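Phosphotriesterase, putative (Deinococcus radiodurans, PDB 4J35) is probably a lactonase of the phosphotriesterase family with a two-metal centre, here engineered towards organophosphate hydrolysis. Local coordinates at residues Glu242-Ser245 with Val246-Thr249; Ala275-Glu278 with Ala279-Pro282; Leu290-Ser293 with Asp294-Pro298; Arg303-Glu307 with Glu308-Gln312. The protein carries 7 engineered substitutions. All blocks are in the same frame, centred on the assembly; numbering follows the deposited sequence.

Contact 1: Glu242-Ser245 with Val246-Thr249; sequences ERLS and VLTT
The carbonyl oxygen of Ser245 meets the side chains of both Thr248 and Thr249 one turn further along helix 240-251, a worked example of hydroxyls folding back onto the helix that carries them. Among the hydroxyl contacts, Thr249 OG1 bonds to Ser245 O at 3.0 Å. Its first torsion of -63° keeps OG1 beside the backbone N, close enough to reach back to the carbonyl four residues earlier. Thr249 N adds a weak bond to the same oxygen. Thr248 is turned differently: with chi1 at 54°, OG1 lies between its own N and carbonyl carbon, 3.0 Å from Ser245 O and 3.1 Å from Leu244 O. Its single proton could go to either carbonyl.

The main-chain bonds are those of a regular alpha-helix. Val246 N, Leu247 N and Thr248 N bond in turn to Glu242 O, Arg243 O and Leu244 O, at 3.2, 3.0 and 2.9 Å.

Apolar contact is slight within the turn, where the CD2 methyls of Leu244 and Leu247 meet at 4.1 Å. Arg243 has its polar partners elsewhere: its guanidinium forms salt bridges with Asp206 and Asp240 and a hydrogen bond to Leu231 O. The side chain of Arg243 comes within about 8 Å of those of the metal ligands His204 and Asp264.

The helix belongs to the beta-alpha-beta unit of strand 223-226, helix 240-251 and strand 259-261. Val246 and Leu247 rest on Phe226 of the first of these strands, Val246 also touches His214 of helix 211-218, and Leu244 packs against Ile296, Asp299 and Arg303 of helix 291-303.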
loop_
_atom_site.group_PDB
_atom_site.type_symbol
_atom_site.label_atom_id
_atom_site.label_comp_id
_atom_site.label_asym_id
_atom_site.label_seq_id
_atom_site.Cartn_x
_atom_site.Cartn_y
_atom_site.Cartn_z
ATOM N N GLU A 242 -8.280 -18.118 6.326
ATOM C CA GLU A 242 -7.642 -17.772 7.592
ATOM C C GLU A 242 -7.693 -16.262 7.806
ATOM O O GLU A 242 -7.974 -15.787 8.919
ATOM C CB GLU A 242 -6.196 -18.268 7.636
ATOM C CG GLU A 242 -6.065 -19.779 7.497
ATOM C CD GLU A 242 -4.641 -20.234 7.201
ATOM O OE1 GLU A 242 -3.897 -19.486 6.536
ATOM O OE2 GLU A 242 -4.267 -21.348 7.627
ATOM N N ARG A 243 -7.417 -15.507 6.747
ATOM C CA ARG A 243 -7.569 -14.061 6.805
ATOM C C ARG A 243 -8.932 -13.705 7.358
ATOM O O ARG A 243 -9.037 -12.938 8.297
ATOM C CB ARG A 243 -7.427 -13.426 5.423
ATOM C CG ARG A 243 -6.011 -13.415 4.892
ATOM C CD ARG A 243 -5.898 -12.586 3.615
ATOM N NE ARG A 243 -4.502 -12.477 3.193
ATOM C CZ ARG A 243 -3.837 -13.391 2.489
ATOM N NH1 ARG A 243 -4.433 -14.503 2.066
ATOM N NH2 ARG A 243 -2.562 -13.185 2.199
ATOM N N LEU A 244 -9.985 -14.248 6.769
ATOM C CA LEU A 244 -11.336 -13.790 7.116
ATOM C C LEU A 244 -11.747 -14.253 8.508
ATOM O O LEU A 244 -12.569 -13.623 9.159
ATOM C CB LEU A 244 -12.374 -14.246 6.087
ATOM C CG LEU A 244 -12.170 -13.737 4.664
ATOM C CD1 LEU A 244 -13.327 -14.172 3.797
ATOM C CD2 LEU A 244 -11.996 -12.229 4.610
ATOM N N SER A 245 -11.174 -15.361 8.949
ATOM C CA SER A 245 -11.406 -15.836 10.295
ATOM C C SER A 245 -10.894 -14.789 11.306
ATOM O O SER A 245 -11.597 -14.459 12.263
ATOM C CB SER A 245 -10.706 -17.181 10.499
ATOM O OG SER A 245 -10.964 -17.697 11.794
ATOM N N VAL A 246 -9.694 -14.246 11.085
ATOM C CA VAL A 246 -9.135 -13.237 12.008
ATOM C C VAL A 246 -9.951 -11.973 11.881
ATOM O O VAL A 246 -10.328 -11.351 12.872
ATOM C CB VAL A 246 -7.658 -12.908 11.713
ATOM C CG1 VAL A 246 -7.126 -11.830 12.677
ATOM C CG2 VAL A 246 -6.810 -14.144 11.821
ATOM N N LEU A 247 -10.275 -11.609 10.650
ATOM C CA LEU A 247 -11.047 -10.394 10.422
ATOM C C LEU A 247 -12.410 -10.407 11.125
ATOM O O LEU A 247 -12.837 -9.392 11.692
ATOM C CB LEU A 247 -11.272 -10.196 8.935
ATOM C CG LEU A 247 -11.714 -8.807 8.500
ATOM C CD1 LEU A 247 -10.546 -7.791 8.608
ATOM C CD2 LEU A 247 -12.210 -8.905 7.061
ATOM N N THR A 248 -13.119 -11.534 11.057
ATOM C CA THR A 248 -14.469 -11.584 11.619
ATOM C C THR A 248 -14.381 -11.439 13.148
ATOM O O THR A 248 -15.223 -10.794 13.760
ATOM C CB THR A 248 -15.257 -12.848 11.209
ATOM O OG1 THR A 248 -14.522 -14.036 11.533
ATOM C CG2 THR A 248 -15.508 -12.813 9.715
ATOM N N THR A 249 -13.359 -12.052 13.730
ATOM C CA THR A 249 -13.058 -11.905 15.143
ATOM C C THR A 249 -12.885 -10.443 15.529
ATOM O O THR A 249 -13.405 -9.986 16.568
ATOM C CB THR A 249 -11.763 -12.634 15.477
ATOM O OG1 THR A 249 -11.937 -14.030 15.230
ATOM C CG2 THR A 249 -11.351 -12.412 16.934
#

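Contact 2: Ala275-Glu278 with Ala279-Pro282; sequences AIPE and AALP
Two successive backbone bonds, each spanning three residues, wind the chain into a 3-10 turn: Ala280 N reaches Pro277 O at 3.0 Å, and Leu281 N reaches Glu278 O at 3.1 Å. In both, the donor stands well above the plane of the accepting carbonyl, 54° out of it at Pro277 and 59° at Glu278. The second N-H is the straighter of the two, at 168°. Such displaced donors go with the tight winding of the turn.

The side chains supply a small apolar patch over this turn. Ile276, still in extended chain, directs its CB toward the residues that follow, and its CG2 branch, anti to the backbone N, does the touching. This methyl approaches Leu281 CD2 at 3.8 Å and Ala280 CB at 3.9 Å, and so bridges two consecutive residues of the turn. The side chains of Ile276 and Leu281 cross at a slant. Beside them the ring of Pro277 presents CD to Ala280 CB at 4.1 Å. Leu281 also leans back over the peptide it bonds to, with CG 3.5 Å from Glu278 O. The fold has one polar cost: Glu278 N is buried by the winding of the turn and has no partner in the model.

Most of the residues involved are exposed, and the contact lies away from the metal centre. The arrangement is a 3-10 turn running into a short helix, 281-284, on the surface of a TIM-barrel protein, within the connection from strand 266-269 to helix 291-303.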
loop_
_atom_site.group_PDB
_atom_site.type_symbol
_atom_site.label_atom_id
_atom_site.label_comp_id
_atom_site.label_asym_id
_atom_site.label_seq_id
_atom_site.Cartn_x
_atom_site.Cartn_y
_atom_site.Cartn_z
ATOM N N ALA A 275 6.828 -16.369 -16.132
ATOM C CA ALA A 275 5.814 -17.416 -16.082
ATOM C C ALA A 275 5.681 -17.981 -14.681
ATOM O O ALA A 275 6.669 -18.341 -14.040
ATOM C CB ALA A 275 6.166 -18.524 -17.050
ATOM N N ILE A 276 4.447 -18.057 -14.211
ATOM C CA ILE A 276 4.156 -18.644 -12.909
ATOM C C ILE A 276 4.224 -20.167 -13.021
ATOM O O ILE A 276 3.568 -20.737 -13.880
ATOM C CB ILE A 276 2.758 -18.229 -12.441
ATOM C CG1 ILE A 276 2.683 -16.705 -12.371
ATOM C CG2 ILE A 276 2.437 -18.855 -11.091
ATOM C CD1 ILE A 276 3.716 -16.071 -11.428
ATOM N N PRO A 277 5.051 -20.818 -12.180
ATOM C CA PRO A 277 5.150 -22.282 -12.205
ATOM C C PRO A 277 3.809 -22.915 -11.891
ATOM O O PRO A 277 3.003 -22.319 -11.199
ATOM C CB PRO A 277 6.138 -22.601 -11.081
ATOM C CG PRO A 277 6.864 -21.327 -10.820
ATOM C CD PRO A 277 5.884 -20.239 -11.118
ATOM N N GLU A 278 3.587 -24.126 -12.386
ATOM C CA GLU A 278 2.296 -24.772 -12.240
ATOM C C GLU A 278 1.908 -24.922 -10.780
ATOM O O GLU A 278 0.784 -24.630 -10.395
ATOM C CB GLU A 278 2.309 -26.138 -12.957
ATOM C CG GLU A 278 2.400 -26.031 -14.479
ATOM C CD GLU A 278 3.830 -25.753 -15.020
ATOM O OE1 GLU A 278 4.764 -25.459 -14.226
ATOM O OE2 GLU A 278 4.006 -25.846 -16.262
ATOM N N ALA A 279 2.845 -25.355 -9.949
ATOM C CA ALA A 279 2.554 -25.557 -8.532
ATOM C C ALA A 279 2.056 -24.285 -7.830
ATOM O O ALA A 279 1.356 -24.360 -6.818
ATOM C CB ALA A 279 3.799 -26.071 -7.822
ATOM N N ALA A 280 2.425 -23.125 -8.364
ATOM C CA ALA A 280 2.156 -21.855 -7.695
ATOM C C ALA A 280 0.856 -21.225 -8.168
ATOM O O ALA A 280 0.442 -20.197 -7.657
ATOM C CB ALA A 280 3.320 -20.887 -7.929
ATOM N N LEU A 281 0.205 -21.825 -9.154
ATOM C CA LEU A 281 -0.989 -21.200 -9.717
ATOM C C LEU A 281 -2.096 -20.975 -8.675
ATOM O O LEU A 281 -2.818 -19.976 -8.730
ATOM C CB LEU A 281 -1.519 -22.035 -10.868
ATOM C CG LEU A 281 -0.636 -21.933 -12.112
ATOM C CD1 LEU A 281 -1.119 -22.859 -13.211
ATOM C CD2 LEU A 281 -0.595 -20.499 -12.624
ATOM N N PRO A 282 -2.272 -21.927 -7.754
ATOM C CA PRO A 282 -3.355 -21.689 -6.795
ATOM C C PRO A 282 -3.093 -20.469 -5.910
ATOM O O PRO A 282 -4.034 -19.765 -5.584
ATOM C CB PRO A 282 -3.378 -22.984 -5.967
ATOM C CG PRO A 282 -2.828 -24.033 -6.905
ATOM C CD PRO A 282 -1.773 -23.313 -7.702
#

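Contact 3: Leu290-Ser293 with Asp294-Pro298; sequences LHIS and DDILP
The imidazole of His291 has Ile296 over one face and the carboxylate of Asp295 at its edge. In the first turns of helix 291-303 this makes a His-carboxylate hydrogen bond between residues four apart. ND1 donates to Asp295 OD2 at 2.6 Å, and that oxygen lies in the ring plane and accepts through its anti lone pair. The carboxylate itself is turned 57° from the ring. Over the face, Ile296 CG1 makes a CH-pi contact 4.0 Å from the ring centroid. The ring takes this place because CG is anti to the backbone N (chi1 172°), and NE2 at its far edge binds Asp240 OD2, tying the helix to the start of helix 240-251. Replacing His291 by an alanine is likely to leave the carboxylates of Asp295 and Asp240 without this shared mate and Ile296 without the ring it covers.

The backbone widens here into a pi-type turn. His291 O accepts from both Asp295 N and Ile296 N, at 2.9 and 3.2 Å, while Leu297 N reaches back five residues to Ile292 O. Asp294, on another side, forms a salt bridge with Arg59. Ile292 packs on Leu261 of strand 259-261, its side chain about 9 Å from those of the metal ligands His21 and Asp264. Within the helix, its CG2 methyl lies 3.8 Å from Leu297 CD2.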
loop_
_atom_site.group_PDB
_atom_site.type_symbol
_atom_site.label_atom_id
_atom_site.label_comp_id
_atom_site.label_asym_id
_atom_site.label_seq_id
_atom_site.Cartn_x
_atom_site.Cartn_y
_atom_site.Cartn_z
ATOM N N LEU A 290 -10.075 -7.389 -8.430
ATOM C CA LEU A 290 -11.520 -7.532 -8.416
ATOM C C LEU A 290 -12.005 -8.541 -7.375
ATOM O O LEU A 290 -13.216 -8.752 -7.204
ATOM C CB LEU A 290 -11.980 -8.035 -9.839
ATOM C CG LEU A 290 -11.314 -7.280 -10.982
ATOM C CD1 LEU A 290 -11.761 -7.878 -12.362
ATOM C CD2 LEU A 290 -11.671 -5.831 -10.962
ATOM N N HIS A 291 -11.064 -9.244 -6.762
ATOM C CA HIS A 291 -11.343 -10.325 -5.826
ATOM C C HIS A 291 -12.105 -9.843 -4.581
ATOM O O HIS A 291 -13.032 -10.507 -4.115
ATOM C CB HIS A 291 -10.015 -10.985 -5.469
ATOM C CG HIS A 291 -10.085 -12.003 -4.374
ATOM N ND1 HIS A 291 -11.025 -13.006 -4.336
ATOM C CD2 HIS A 291 -9.292 -12.195 -3.298
ATOM C CE1 HIS A 291 -10.815 -13.769 -3.281
ATOM N NE2 HIS A 291 -9.773 -13.291 -2.626
ATOM N N ILE A 292 -11.830 -8.635 -4.106
ATOM C CA ILE A 292 -12.424 -8.237 -2.838
ATOM C C ILE A 292 -13.903 -7.945 -3.114
ATOM O O ILE A 292 -14.793 -8.481 -2.462
ATOM C CB ILE A 292 -11.728 -7.042 -2.193
ATOM C CG1 ILE A 292 -10.531 -7.571 -1.423
ATOM C CG2 ILE A 292 -12.709 -6.314 -1.291
ATOM C CD1 ILE A 292 -9.549 -6.470 -0.954
ATOM N N SER A 293 -14.145 -7.163 -4.163
ATOM C CA SER A 293 -15.500 -6.903 -4.622
ATOM C C SER A 293 -16.310 -8.170 -4.941
ATOM O O SER A 293 -17.457 -8.293 -4.490
ATOM C CB SER A 293 -15.485 -5.978 -5.826
ATOM O OG SER A 293 -14.822 -4.764 -5.534
ATOM N N ASP A 294 -15.755 -9.102 -5.727
ATOM C CA ASP A 294 -16.550 -10.237 -6.211
ATOM C C ASP A 294 -16.693 -11.382 -5.209
ATOM O O ASP A 294 -17.704 -12.098 -5.242
ATOM C CB ASP A 294 -15.959 -10.843 -7.521
ATOM C CG ASP A 294 -15.944 -9.875 -8.662
ATOM O OD1 ASP A 294 -16.506 -8.776 -8.519
ATOM O OD2 ASP A 294 -15.398 -10.233 -9.739
ATOM N N ASP A 295 -15.676 -11.596 -4.371
ATOM C CA ASP A 295 -15.613 -12.806 -3.547
ATOM C C ASP A 295 -15.661 -12.467 -2.042
ATOM O O ASP A 295 -16.337 -13.130 -1.257
ATOM C CB ASP A 295 -14.331 -13.565 -3.777
ATOM C CG ASP A 295 -14.172 -14.022 -5.221
ATOM O OD1 ASP A 295 -15.171 -14.554 -5.747
ATOM O OD2 ASP A 295 -13.071 -13.805 -5.760
ATOM N N ILE A 296 -14.932 -11.436 -1.657
ATOM C CA ILE A 296 -14.726 -11.185 -0.219
ATOM C C ILE A 296 -15.899 -10.495 0.431
ATOM O O ILE A 296 -16.443 -10.995 1.416
ATOM C CB ILE A 296 -13.450 -10.356 0.017
ATOM C CG1 ILE A 296 -12.230 -11.086 -0.552
ATOM C CG2 ILE A 296 -13.296 -10.027 1.512
ATOM C CD1 ILE A 296 -11.985 -12.458 0.054
ATOM N N LEU A 297 -16.272 -9.322 -0.052
ATOM C CA LEU A 297 -17.345 -8.587 0.602
ATOM C C LEU A 297 -18.648 -9.395 0.736
ATOM O O LEU A 297 -19.331 -9.356 1.753
ATOM C CB LEU A 297 -17.588 -7.240 -0.099
ATOM C CG LEU A 297 -16.373 -6.311 -0.204
ATOM C CD1 LEU A 297 -16.778 -4.951 -0.769
ATOM C CD2 LEU A 297 -15.626 -6.135 1.152
ATOM N N PRO A 298 -19.019 -10.147 -0.312
ATOM C CA PRO A 298 -20.267 -10.898 -0.211
ATOM C C PRO A 298 -20.084 -12.004 0.796
ATOM O O PRO A 298 -21.021 -12.440 1.459
ATOM C CB PRO A 298 -20.439 -11.508 -1.643
ATOM C CG PRO A 298 -19.684 -10.604 -2.528
ATOM C CD PRO A 298 -18.475 -10.114 -1.681
#

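Contact 4: Arg303-Glu307 with Glu308-Gln312; sequences RGITE and EQVGQ
Gln309 OE1 is gripped by two donors, the backbone N of Thr306 at 3.0 Å and a water at 3.1 Å. The first bond is nearly straight, at 171°, and arrives on a lone pair in the plane of the amide. The water donates also to Gly304 O, so it links the amide to the end of the preceding helix. The bond between Thr306 and Gln309 is reciprocated: Gln309 N donates to Thr306 OG1 at 3.0 Å. The hydroxyl can accept there because its chi1 of 77° sets OG1 between its own N and carbonyl carbon. A leucine in place of Gln309 would probably leave Thr306 N without its acceptor and the water without its link to the amide, with only the Gln309 N to Thr306 OG1 half of the box remaining.

Next to these bonds, Ile305 CG2 meets Val310 CG2 at 4.0 Å, a contact between the residue before the N-cap and the fourth residue after the N-cap, the positions of a hydrophobic staple. Ile305 also touches Leu300 and Leu251. Regular helical bonding then begins, Val310 N to Thr306 O and Gly311 N to Glu307 O. Glu307 OE2 forms a salt bridge with Arg301, which holds Ile305 O as well.

Gly304, at positive phi, closes helix 291-303 with a Schellman motif, and Thr306 opens helix 307-322 with a capping box: a compact helix-to-helix turn.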
loop_
_atom_site.group_PDB
_atom_site.type_symbol
_atom_site.label_atom_id
_atom_site.label_comp_id
_atom_site.label_asym_id
_atom_site.label_seq_id
_atom_site.Cartn_x
_atom_site.Cartn_y
_atom_site.Cartn_z
ATOM N N ARG A 303 -21.441 -13.935 6.217
ATOM C CA ARG A 303 -20.978 -14.332 7.546
ATOM C C ARG A 303 -21.645 -13.576 8.679
ATOM O O ARG A 303 -21.440 -13.931 9.835
ATOM C CB ARG A 303 -19.474 -14.113 7.668
ATOM C CG ARG A 303 -18.629 -15.166 6.998
ATOM C CD ARG A 303 -17.173 -14.764 7.004
ATOM N NE ARG A 303 -16.352 -15.679 6.212
ATOM C CZ ARG A 303 -15.533 -16.604 6.706
ATOM N NH1 ARG A 303 -15.373 -16.756 8.015
ATOM N NH2 ARG A 303 -14.845 -17.372 5.875
ATOM N N GLY A 304 -22.398 -12.523 8.363
ATOM C CA GLY A 304 -23.048 -11.718 9.388
ATOM C C GLY A 304 -22.422 -10.340 9.580
ATOM O O GLY A 304 -22.864 -9.533 10.403
ATOM N N ILE A 305 -21.380 -10.041 8.812
ATOM C CA ILE A 305 -20.847 -8.694 8.824
ATOM C C ILE A 305 -21.877 -7.796 8.165
ATOM O O ILE A 305 -22.478 -8.187 7.175
ATOM C CB ILE A 305 -19.490 -8.635 8.109
ATOM C CG1 ILE A 305 -18.518 -9.626 8.766
ATOM C CG2 ILE A 305 -18.964 -7.205 8.078
ATOM C CD1 ILE A 305 -18.422 -9.473 10.334
ATOM N N THR A 306 -22.134 -6.624 8.737
ATOM C CA THR A 306 -23.257 -5.796 8.289
ATOM C C THR A 306 -22.870 -4.851 7.150
ATOM O O THR A 306 -21.684 -4.577 6.903
ATOM C CB THR A 306 -23.817 -4.904 9.412
ATOM O OG1 THR A 306 -22.929 -3.804 9.591
ATOM C CG2 THR A 306 -23.997 -5.671 10.732
ATOM N N GLU A 307 -23.870 -4.340 6.436
ATOM C CA GLU A 307 -23.564 -3.397 5.381
ATOM C C GLU A 307 -22.854 -2.184 5.943
ATOM O O GLU A 307 -21.962 -1.659 5.299
ATOM C CB GLU A 307 -24.787 -2.961 4.586
ATOM C CG GLU A 307 -25.383 -4.064 3.765
ATOM C CD GLU A 307 -24.447 -4.560 2.656
ATOM O OE1 GLU A 307 -23.292 -4.068 2.566
ATOM O OE2 GLU A 307 -24.872 -5.444 1.868
ATOM N N GLU A 308 -23.265 -1.725 7.125
ATOM C CA GLU A 308 -22.625 -0.579 7.739
ATOM C C GLU A 308 -21.138 -0.817 7.981
ATOM O O GLU A 308 -20.344 0.081 7.767
ATOM C CB GLU A 308 -23.325 -0.226 9.060
ATOM C CG GLU A 308 -22.660 0.932 9.802
ATOM C CD GLU A 308 -23.423 1.339 11.053
ATOM O OE1 GLU A 308 -24.610 0.958 11.181
ATOM O OE2 GLU A 308 -22.834 2.037 11.905
ATOM N N GLN A 309 -20.778 -2.019 8.430
ATOM C CA GLN A 309 -19.396 -2.366 8.703
ATOM C C GLN A 309 -18.585 -2.438 7.431
ATOM O O GLN A 309 -17.441 -2.057 7.381
ATOM C CB GLN A 309 -19.308 -3.713 9.431
ATOM C CG GLN A 309 -19.781 -3.640 10.897
ATOM C CD GLN A 309 -19.767 -4.997 11.569
ATOM O OE1 GLN A 309 -20.376 -5.936 11.087
ATOM N NE2 GLN A 309 -19.051 -5.107 12.682
ATOM N N VAL A 310 -19.201 -2.954 6.372
ATOM C CA VAL A 310 -18.477 -3.110 5.152
ATOM C C VAL A 310 -18.195 -1.744 4.604
ATOM O O VAL A 310 -17.082 -1.469 4.160
ATOM C CB VAL A 310 -19.288 -3.931 4.125
ATOM C CG1 VAL A 310 -18.754 -3.705 2.741
ATOM C CG2 VAL A 310 -19.263 -5.414 4.505
ATOM N N GLY A 311 -19.186 -0.865 4.639
ATOM C CA GLY A 311 -18.995 0.478 4.114
ATOM C C GLY A 311 -17.996 1.256 4.970
ATOM O O GLY A 311 -17.336 2.198 4.505
ATOM N N GLN A 312 -17.873 0.864 6.229
ATOM C CA GLN A 312 -16.915 1.551 7.103
ATOM C C GLN A 312 -15.470 1.210 6.697
ATOM O O GLN A 312 -14.594 2.082 6.672
ATOM C CB GLN A 312 -17.122 1.144 8.542
ATOM C CG GLN A 312 -16.235 1.949 9.558
ATOM C CD GLN A 312 -16.601 3.430 9.623
ATOM O OE1 GLN A 312 -17.753 3.792 9.887
ATOM N NE2 GLN A 312 -15.624 4.294 9.371
HETATM O O HOH W 1 -21.766 -8.184 12.669
#

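How the contacts relate
Contacts 1, 3 and 4 form one continuous neighbourhood on the outside of the barrel, whereas contact 2 stands apart, its nearest atoms about 9 Å from contacts 1 and 3. Contacts 3 and 4 lie near the start and at the end of helix 291-303, and Leu297 and Val310 touch between them. Helix 240-251 packs on helix 291-303 and so joins contact 1 to both, with Thr248 against Arg303 of contact 4. Contacts 1, 3 and 4 are each partly buried and contact 2 is a surface contact. Contact 3 relies on a histidine and carboxylates, contact 1 on threonine hydroxyls in mid-helix, contact 4 on capping groups, and contact 2 on methyl groups around a turn.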